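Local coordinates for protein profilin II (PDB 1F2K) that binds monomeric actin in a 1:1 complex, tuning its polymerization according to concentration, and also binds PIP2, limiting formation of IP3 and DG, at residues Asn9-Thr17 with Ile104-Val113. Numbering follows the deposited sequence.
Sequences NLVGTGAVT and IQPGTAANVV
Val112 and Ala15 meet methyl to methyl, CG2 to CB at 3.2 Å, tight for two carbons. In Val112, CG1 is anti to the backbone N (chi1 172°) and CG2 anti to the carbonyl carbon, which sends CG2 to Ala15 and CG1 to Leu10 CD2, 3.9 Å away, and to the carbonyl oxygen of Asn9. Deeper in, Val16 CG1 touches both Ala109 CB and Val113 CG2, 4.1 Å from each, and the Val16 and Val113 side chains cross at about a right angle. At the other end Ile104 CG2 and Ala109 CB both pack on Ala15 O, each at 3.2 Å, while Ile104 CD1 meets Gly14 O and Thr17 CG2.

The side-chain hydrogen bonds all lie within 9-17, around Thr13. Its OG1 donates to Leu10 O (2.7 Å), in the carbonyl plane; the almost straight bond it accepts from Ala15 N (171°) makes an ST turn.

Val113 and Ala109 also touch Ile87 of strand 84-90, and Lys115, an actin-binding site, is about 6 Å from Val112, side chain to side chain. Methyl contacts thus hold helix 2-11 and its following loop against Ile104 and the first turns of helix 106-121; one water links Val112 O and, weakly, Asn9 O.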
loop_
_atom_site.group_PDB
_atom_site.type_symbol
_atom_site.label_atom_id
_atom_site.label_comp_id
_atom_site.label_asym_id
_atom_site.label_seq_id
_atom_site.Cartn_x
_atom_site.Cartn_y
_atom_site.Cartn_z
ATOM N N ASN A 9 2.778 -2.317 13.351
ATOM C CA ASN A 9 1.674 -3.109 12.798
ATOM C C ASN A 9 1.892 -3.633 11.402
ATOM O O ASN A 9 1.269 -4.619 11.027
ATOM C CB ASN A 9 0.371 -2.308 12.833
ATOM C CG ASN A 9 0.089 -1.697 14.198
ATOM O OD1 ASN A 9 -0.777 -2.144 14.905
ATOM N ND2 ASN A 9 0.825 -0.670 14.556
ATOM N N LEU A 10 2.736 -2.960 10.615
ATOM C CA LEU A 10 3.051 -3.429 9.262
ATOM C C LEU A 10 4.423 -4.087 9.204
ATOM O O LEU A 10 4.542 -5.317 9.283
ATOM C CB LEU A 10 2.991 -2.281 8.292
ATOM C CG LEU A 10 1.564 -1.795 8.185
ATOM C CD1 LEU A 10 1.554 -0.601 7.251
ATOM C CD2 LEU A 10 0.650 -2.941 7.701
ATOM N N VAL A 11 5.473 -3.292 9.139
ATOM C CA VAL A 11 6.800 -3.904 9.047
ATOM C C VAL A 11 7.181 -4.808 10.229
ATOM O O VAL A 11 7.683 -5.937 10.021
ATOM C CB VAL A 11 7.878 -2.840 8.839
ATOM C CG1 VAL A 11 9.238 -3.491 8.752
ATOM C CG2 VAL A 11 7.564 -2.014 7.557
ATOM N N GLY A 12 6.914 -4.357 11.457
ATOM C CA GLY A 12 7.279 -5.163 12.603
ATOM C C GLY A 12 6.738 -6.601 12.663
ATOM O O GLY A 12 7.267 -7.474 13.386
ATOM N N THR A 13 5.698 -6.861 11.895
ATOM C CA THR A 13 5.081 -8.156 11.904
ATOM C C THR A 13 5.820 -9.168 11.120
ATOM O O THR A 13 5.709 -10.331 11.402
ATOM C CB THR A 13 3.693 -8.136 11.255
ATOM O OG1 THR A 13 3.841 -7.862 9.846
ATOM C CG2 THR A 13 2.796 -7.097 11.917
ATOM N N GLY A 14 6.540 -8.737 10.097
ATOM C CA GLY A 14 7.218 -9.702 9.238
ATOM C C GLY A 14 6.494 -10.002 7.914
ATOM O O GLY A 14 7.059 -10.638 7.023
ATOM N N ALA A 15 5.247 -9.545 7.788
ATOM C CA ALA A 15 4.443 -9.765 6.587
ATOM C C ALA A 15 4.742 -8.858 5.393
ATOM O O ALA A 15 4.399 -9.199 4.259
ATOM C CB ALA A 15 2.979 -9.650 6.939
ATOM N N VAL A 16 5.324 -7.688 5.639
ATOM C CA VAL A 16 5.683 -6.803 4.531
ATOM C C VAL A 16 7.114 -6.428 4.861
ATOM O O VAL A 16 7.490 -6.386 6.040
ATOM C CB VAL A 16 4.786 -5.538 4.457
ATOM C CG1 VAL A 16 3.376 -5.943 4.352
ATOM C CG2 VAL A 16 4.990 -4.634 5.684
ATOM N N THR A 17 7.919 -6.161 3.844
ATOM C CA THR A 17 9.325 -5.848 4.087
ATOM C C THR A 17 9.487 -4.353 4.139
ATOM O O THR A 17 10.435 -3.864 4.720
ATOM C CB THR A 17 10.286 -6.416 2.975
ATOM O OG1 THR A 17 10.429 -5.445 1.934
ATOM C CG2 THR A 17 9.732 -7.675 2.316
ATOM N N ILE A 104 8.085 -13.736 1.322
ATOM C CA ILE A 104 6.745 -13.591 1.885
ATOM C C ILE A 104 5.566 -14.058 1.030
ATOM O O ILE A 104 5.520 -13.857 -0.177
ATOM C CB ILE A 104 6.497 -12.122 2.345
ATOM C CG1 ILE A 104 7.429 -11.811 3.526
ATOM C CG2 ILE A 104 5.025 -11.925 2.764
ATOM C CD1 ILE A 104 7.759 -10.299 3.748
ATOM N N GLN A 105 4.613 -14.688 1.713
ATOM C CA GLN A 105 3.387 -15.208 1.129
ATOM C C GLN A 105 2.497 -14.033 0.791
ATOM O O GLN A 105 2.055 -13.338 1.698
ATOM C CB GLN A 105 2.651 -16.016 2.180
ATOM C CG GLN A 105 3.086 -17.427 2.344
ATOM C CD GLN A 105 2.229 -18.360 1.529
ATOM O OE1 GLN A 105 2.193 -18.261 0.277
ATOM N NE2 GLN A 105 1.520 -19.279 2.222
ATOM N N PRO A 106 2.208 -13.796 -0.495
ATOM C CA PRO A 106 1.343 -12.664 -0.846
ATOM C C PRO A 106 0.140 -12.472 0.043
ATOM O O PRO A 106 -0.055 -11.395 0.580
ATOM C CB PRO A 106 0.981 -12.954 -2.291
ATOM C CG PRO A 106 2.372 -13.385 -2.850
ATOM C CD PRO A 106 2.838 -14.365 -1.703
ATOM N N GLY A 107 -0.653 -13.519 0.214
ATOM C CA GLY A 107 -1.825 -13.451 1.076
ATOM C C GLY A 107 -1.498 -13.189 2.544
ATOM O O GLY A 107 -2.363 -12.784 3.304
ATOM N N THR A 108 -0.265 -13.458 2.969
ATOM C CA THR A 108 0.131 -13.167 4.344
ATOM C C THR A 108 0.225 -11.646 4.450
ATOM O O THR A 108 -0.172 -11.040 5.444
ATOM C CB THR A 108 1.520 -13.762 4.669
ATOM O OG1 THR A 108 1.402 -15.165 4.842
ATOM C CG2 THR A 108 2.097 -13.182 5.939
ATOM N N ALA A 109 0.759 -11.031 3.404
ATOM C CA ALA A 109 0.909 -9.599 3.423
ATOM C C ALA A 109 -0.449 -8.907 3.292
ATOM O O ALA A 109 -0.645 -7.856 3.890
ATOM C CB ALA A 109 1.852 -9.157 2.295
ATOM N N ALA A 110 -1.376 -9.499 2.525
ATOM C CA ALA A 110 -2.665 -8.876 2.291
ATOM C C ALA A 110 -3.425 -8.868 3.596
ATOM O O ALA A 110 -4.104 -7.909 3.907
ATOM C CB ALA A 110 -3.461 -9.669 1.236
ATOM N N ASN A 111 -3.326 -9.965 4.342
ATOM C CA ASN A 111 -4.005 -10.085 5.620
ATOM C C ASN A 111 -3.529 -8.980 6.598
ATOM O O ASN A 111 -4.321 -8.274 7.201
ATOM C CB ASN A 111 -3.760 -11.476 6.230
ATOM C CG ASN A 111 -4.539 -12.579 5.525
ATOM O OD1 ASN A 111 -5.429 -12.308 4.688
ATOM N ND2 ASN A 111 -4.233 -13.841 5.876
ATOM N N VAL A 112 -2.233 -8.800 6.716
ATOM C CA VAL A 112 -1.764 -7.802 7.630
ATOM C C VAL A 112 -2.274 -6.420 7.267
ATOM O O VAL A 112 -2.911 -5.766 8.093
ATOM C CB VAL A 112 -0.227 -7.870 7.700
ATOM C CG1 VAL A 112 0.355 -6.733 8.483
ATOM C CG2 VAL A 112 0.145 -9.206 8.388
ATOM N N VAL A 113 -2.039 -5.995 6.027
ATOM C CA VAL A 113 -2.474 -4.686 5.573
ATOM C C VAL A 113 -3.974 -4.449 5.668
ATOM O O VAL A 113 -4.402 -3.437 6.162
ATOM C CB VAL A 113 -1.993 -4.395 4.113
ATOM C CG1 VAL A 113 -2.314 -2.937 3.721
ATOM C CG2 VAL A 113 -0.505 -4.572 4.026
HETATM O O HOH W 1 -2.057 -5.184 10.801
#